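Local coordinates for protein P35 antigen (Borrelia burgdorferi, PDB 4ALY) that is an outer surface lipoprotein of the Lyme disease spirochaete, critical for establishing infection after a tick bite, at residues I152-Y162 / Q238-L248. Numbering follows the deposited sequence.
Sequences ILSKLSQDSNY and QTDVSKLNDTL. With SO4 (sulfate ion), chain C.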
# COMPACT_ATOMS: atom_id res chain seq x y z
N ILE A 152 -13.91 11.36 -3.38
CA ILE A 152 -14.76 10.42 -4.05
C ILE A 152 -15.16 9.29 -3.06
O ILE A 152 -16.31 8.88 -3.00
CB ILE A 152 -13.98 9.90 -5.24
CG1 ILE A 152 -13.72 11.06 -6.26
CG2 ILE A 152 -14.59 8.64 -5.84
CD1 ILE A 152 -12.73 10.61 -7.32
N LEU A 153 -14.18 8.78 -2.31
CA LEU A 153 -14.39 7.66 -1.43
C LEU A 153 -15.22 8.10 -0.22
O LEU A 153 -15.88 7.28 0.36
CB LEU A 153 -13.07 7.05 -0.96
CG LEU A 153 -12.22 6.27 -1.97
CD1 LEU A 153 -10.96 5.70 -1.33
CD2 LEU A 153 -12.98 5.21 -2.76
N SER A 154 -15.21 9.38 0.11
CA SER A 154 -16.02 9.90 1.18
C SER A 154 -17.47 9.85 0.77
O SER A 154 -18.37 9.85 1.64
CB SER A 154 -15.71 11.38 1.38
OG SER A 154 -14.57 11.56 2.17
N LYS A 155 -17.74 9.86 -0.53
CA LYS A 155 -19.14 9.84 -0.95
C LYS A 155 -19.69 8.45 -0.62
O LYS A 155 -20.81 8.36 -0.13
CB LYS A 155 -19.31 10.21 -2.40
CG LYS A 155 -19.06 11.69 -2.67
CD LYS A 155 -19.61 12.05 -4.03
CE LYS A 155 -20.04 13.51 -4.06
NZ LYS A 155 -20.13 13.92 -5.47
N LEU A 156 -18.86 7.41 -0.83
CA LEU A 156 -19.21 6.04 -0.50
C LEU A 156 -19.18 5.77 1.00
O LEU A 156 -20.04 5.07 1.53
CB LEU A 156 -18.23 5.07 -1.14
CG LEU A 156 -18.30 4.85 -2.64
CD1 LEU A 156 -17.09 4.04 -3.15
CD2 LEU A 156 -19.67 4.22 -3.02
N SER A 157 -18.19 6.29 1.70
CA SER A 157 -18.08 6.01 3.13
C SER A 157 -19.27 6.62 3.93
O SER A 157 -19.66 6.14 5.01
CB SER A 157 -16.72 6.50 3.63
OG SER A 157 -16.50 6.18 5.01
N GLN A 158 -19.89 7.67 3.38
CA GLN A 158 -21.13 8.24 3.95
C GLN A 158 -22.34 7.25 3.96
O GLN A 158 -23.41 7.53 4.53
CB GLN A 158 -21.46 9.55 3.22
CG GLN A 158 -20.52 10.69 3.60
CD GLN A 158 -20.83 12.01 2.94
OE1 GLN A 158 -20.55 12.23 1.77
NE2 GLN A 158 -21.38 12.92 3.70
N ASP A 159 -22.17 6.11 3.31
CA ASP A 159 -23.19 5.11 3.26
C ASP A 159 -22.61 3.86 3.89
O ASP A 159 -21.67 3.27 3.35
CB ASP A 159 -23.60 4.86 1.79
CG ASP A 159 -24.82 3.90 1.64
OD1 ASP A 159 -25.02 2.97 2.41
OD2 ASP A 159 -25.56 4.04 0.66
N SER A 160 -23.20 3.44 5.01
CA SER A 160 -22.71 2.29 5.79
C SER A 160 -22.74 1.02 5.04
O SER A 160 -21.99 0.13 5.43
CB SER A 160 -23.59 2.00 7.03
OG SER A 160 -24.24 3.17 7.46
N ASN A 161 -23.62 0.84 4.03
CA ASN A 161 -23.45 -0.37 3.20
C ASN A 161 -22.24 -0.34 2.34
O ASN A 161 -21.78 -1.41 1.90
CB ASN A 161 -24.60 -0.62 2.26
CG ASN A 161 -25.80 -0.84 2.99
OD1 ASN A 161 -26.58 0.11 3.20
ND2 ASN A 161 -25.89 -2.03 3.59
N TYR A 162 -21.74 0.85 2.03
CA TYR A 162 -20.55 0.89 1.12
C TYR A 162 -19.24 1.18 1.86
O TYR A 162 -18.19 1.13 1.27
CB TYR A 162 -20.79 1.89 0.03
CG TYR A 162 -22.06 1.61 -0.71
CD1 TYR A 162 -22.44 0.29 -1.02
CD2 TYR A 162 -22.89 2.64 -1.07
CE1 TYR A 162 -23.59 0.05 -1.71
CE2 TYR A 162 -24.07 2.40 -1.72
CZ TYR A 162 -24.40 1.11 -2.05
OH TYR A 162 -25.55 0.88 -2.77
N GLN A 238 -21.11 10.84 -9.85
CA GLN A 238 -21.10 11.85 -8.85
C GLN A 238 -22.43 11.94 -8.08
O GLN A 238 -22.44 12.37 -6.96
CB GLN A 238 -20.74 13.20 -9.49
CG GLN A 238 -19.41 13.23 -10.25
CD GLN A 238 -19.27 14.43 -11.23
OE1 GLN A 238 -20.09 15.37 -11.25
NE2 GLN A 238 -18.24 14.39 -12.06
N THR A 239 -23.55 11.57 -8.70
CA THR A 239 -24.88 11.77 -8.07
C THR A 239 -25.56 10.44 -7.64
O THR A 239 -26.65 10.44 -7.13
CB THR A 239 -25.82 12.50 -9.05
OG1 THR A 239 -25.86 11.77 -10.28
CG2 THR A 239 -25.31 13.92 -9.38
N ASP A 240 -24.92 9.31 -7.90
CA ASP A 240 -25.54 8.03 -7.62
C ASP A 240 -24.54 7.16 -6.94
O ASP A 240 -23.76 6.49 -7.60
CB ASP A 240 -26.10 7.35 -8.89
CG ASP A 240 -26.86 6.06 -8.59
OD1 ASP A 240 -26.40 5.22 -7.80
OD2 ASP A 240 -27.95 5.86 -9.14
N VAL A 241 -24.60 7.11 -5.61
CA VAL A 241 -23.62 6.37 -4.85
C VAL A 241 -23.61 4.85 -5.10
O VAL A 241 -22.55 4.24 -5.05
CB VAL A 241 -23.70 6.77 -3.36
CG1 VAL A 241 -25.06 6.45 -2.76
CG2 VAL A 241 -22.57 6.11 -2.58
N SER A 242 -24.75 4.25 -5.46
CA SER A 242 -24.74 2.82 -5.84
C SER A 242 -23.92 2.58 -7.06
O SER A 242 -23.23 1.56 -7.12
CB SER A 242 -26.15 2.26 -6.10
OG SER A 242 -26.75 1.92 -4.85
N LYS A 243 -24.01 3.46 -8.06
CA LYS A 243 -23.27 3.24 -9.31
C LYS A 243 -21.82 3.48 -8.91
O LYS A 243 -20.97 2.71 -9.29
CB LYS A 243 -23.69 4.22 -10.41
CG LYS A 243 -25.15 4.15 -10.80
CD LYS A 243 -25.34 4.47 -12.27
CE LYS A 243 -26.59 3.80 -12.87
NZ LYS A 243 -27.74 4.74 -12.81
N LEU A 244 -21.57 4.47 -8.03
CA LEU A 244 -20.22 4.76 -7.60
C LEU A 244 -19.67 3.49 -6.94
O LEU A 244 -18.57 3.03 -7.30
CB LEU A 244 -20.12 6.01 -6.72
CG LEU A 244 -18.68 6.30 -6.24
CD1 LEU A 244 -17.69 6.38 -7.44
CD2 LEU A 244 -18.53 7.50 -5.29
N ASN A 245 -20.45 2.92 -6.01
CA ASN A 245 -20.08 1.65 -5.41
C ASN A 245 -19.74 0.53 -6.44
O ASN A 245 -18.73 -0.15 -6.30
CB ASN A 245 -21.17 1.15 -4.45
CG ASN A 245 -20.80 -0.17 -3.82
OD1 ASN A 245 -19.86 -0.24 -3.04
ND2 ASN A 245 -21.53 -1.25 -4.20
N ASP A 246 -20.54 0.36 -7.48
CA ASP A 246 -20.21 -0.65 -8.49
C ASP A 246 -18.93 -0.39 -9.20
O ASP A 246 -18.22 -1.34 -9.54
CB ASP A 246 -21.30 -0.81 -9.55
CG ASP A 246 -22.60 -1.31 -8.94
OD1 ASP A 246 -22.55 -2.06 -7.91
OD2 ASP A 246 -23.66 -0.90 -9.48
N THR A 247 -18.63 0.86 -9.47
CA THR A 247 -17.37 1.08 -10.13
C THR A 247 -16.12 0.84 -9.30
O THR A 247 -15.18 0.25 -9.80
CB THR A 247 -17.34 2.28 -11.07
OG1 THR A 247 -16.12 3.00 -10.90
CG2 THR A 247 -18.51 3.10 -10.93
N LEU A 248 -16.16 1.18 -8.02
CA LEU A 248 -15.10 0.77 -7.11
C LEU A 248 -14.89 -0.77 -7.05
O LEU A 248 -13.75 -1.25 -7.10
CB LEU A 248 -15.37 1.36 -5.70
CG LEU A 248 -14.25 1.08 -4.62
CD1 LEU A 248 -12.87 1.55 -5.14
CD2 LEU A 248 -14.56 1.58 -3.21
S SO4 C . -20.91 -4.99 -3.00
O1 SO4 C . -19.91 -4.97 -1.92
O2 SO4 C . -21.39 -6.35 -2.94
O3 SO4 C . -20.39 -4.72 -4.36
O4 SO4 C . -21.92 -3.94 -2.64
O HOH W 1 -17.69 1.53 -1.49
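Tyr-162, Leu-156 and Leu-244 bury the most surface where the end of helix 143-157 and the turn after it meet helix 241-250 in this all-helical, BbCRASP-1-type domain. The two helical segments run at 115° to each other, their axes 9.7 Å apart. Leu-156 enters as a knob into the hole formed by Val-241, Leu-244, Asn-245 and Leu-248. Its two methyls divide the hole: CD2 reaches Val-241 CG2 at 3.5 Å, while CD1 lies against Leu-248 CD2. In Leu-244, chi1 of 179° sends CD2 in against helix 143-157, 3.8 Å from Leu-156 CG and touching Ile-152 O and CG2 and Lys-155 CB. Helix 163-189 also packs here, Val-166 on Leu-156 and Leu-165 on Leu-248. Beside this apolar patch, Asn-245 CB stands over the Tyr-162 ring centroid at 3.7 Å, a CH-pi contact, and the amide stacks on the ring, their planes 18° apart, with CG over the CD1-CE1 side. ND2 donates to a sulfate ion, probably from the crystallisation liquor; OD1 accepts from a water that also donates to Tyr-162 O. Tyr-162 OH shares a 2.6 Å hydrogen bond with Ser-242 OG. At the far end, Lys-155 NZ donates to Gln-238 O (3.2 Å) and is hydrogen-bonded to Tyr-231. Polar bonds thus flank a leucine-rich centre; the hydroxyl anchors the ring's outer end, while Asn-245 and, on the opposite face, Asn-161 CB would resist its rotation.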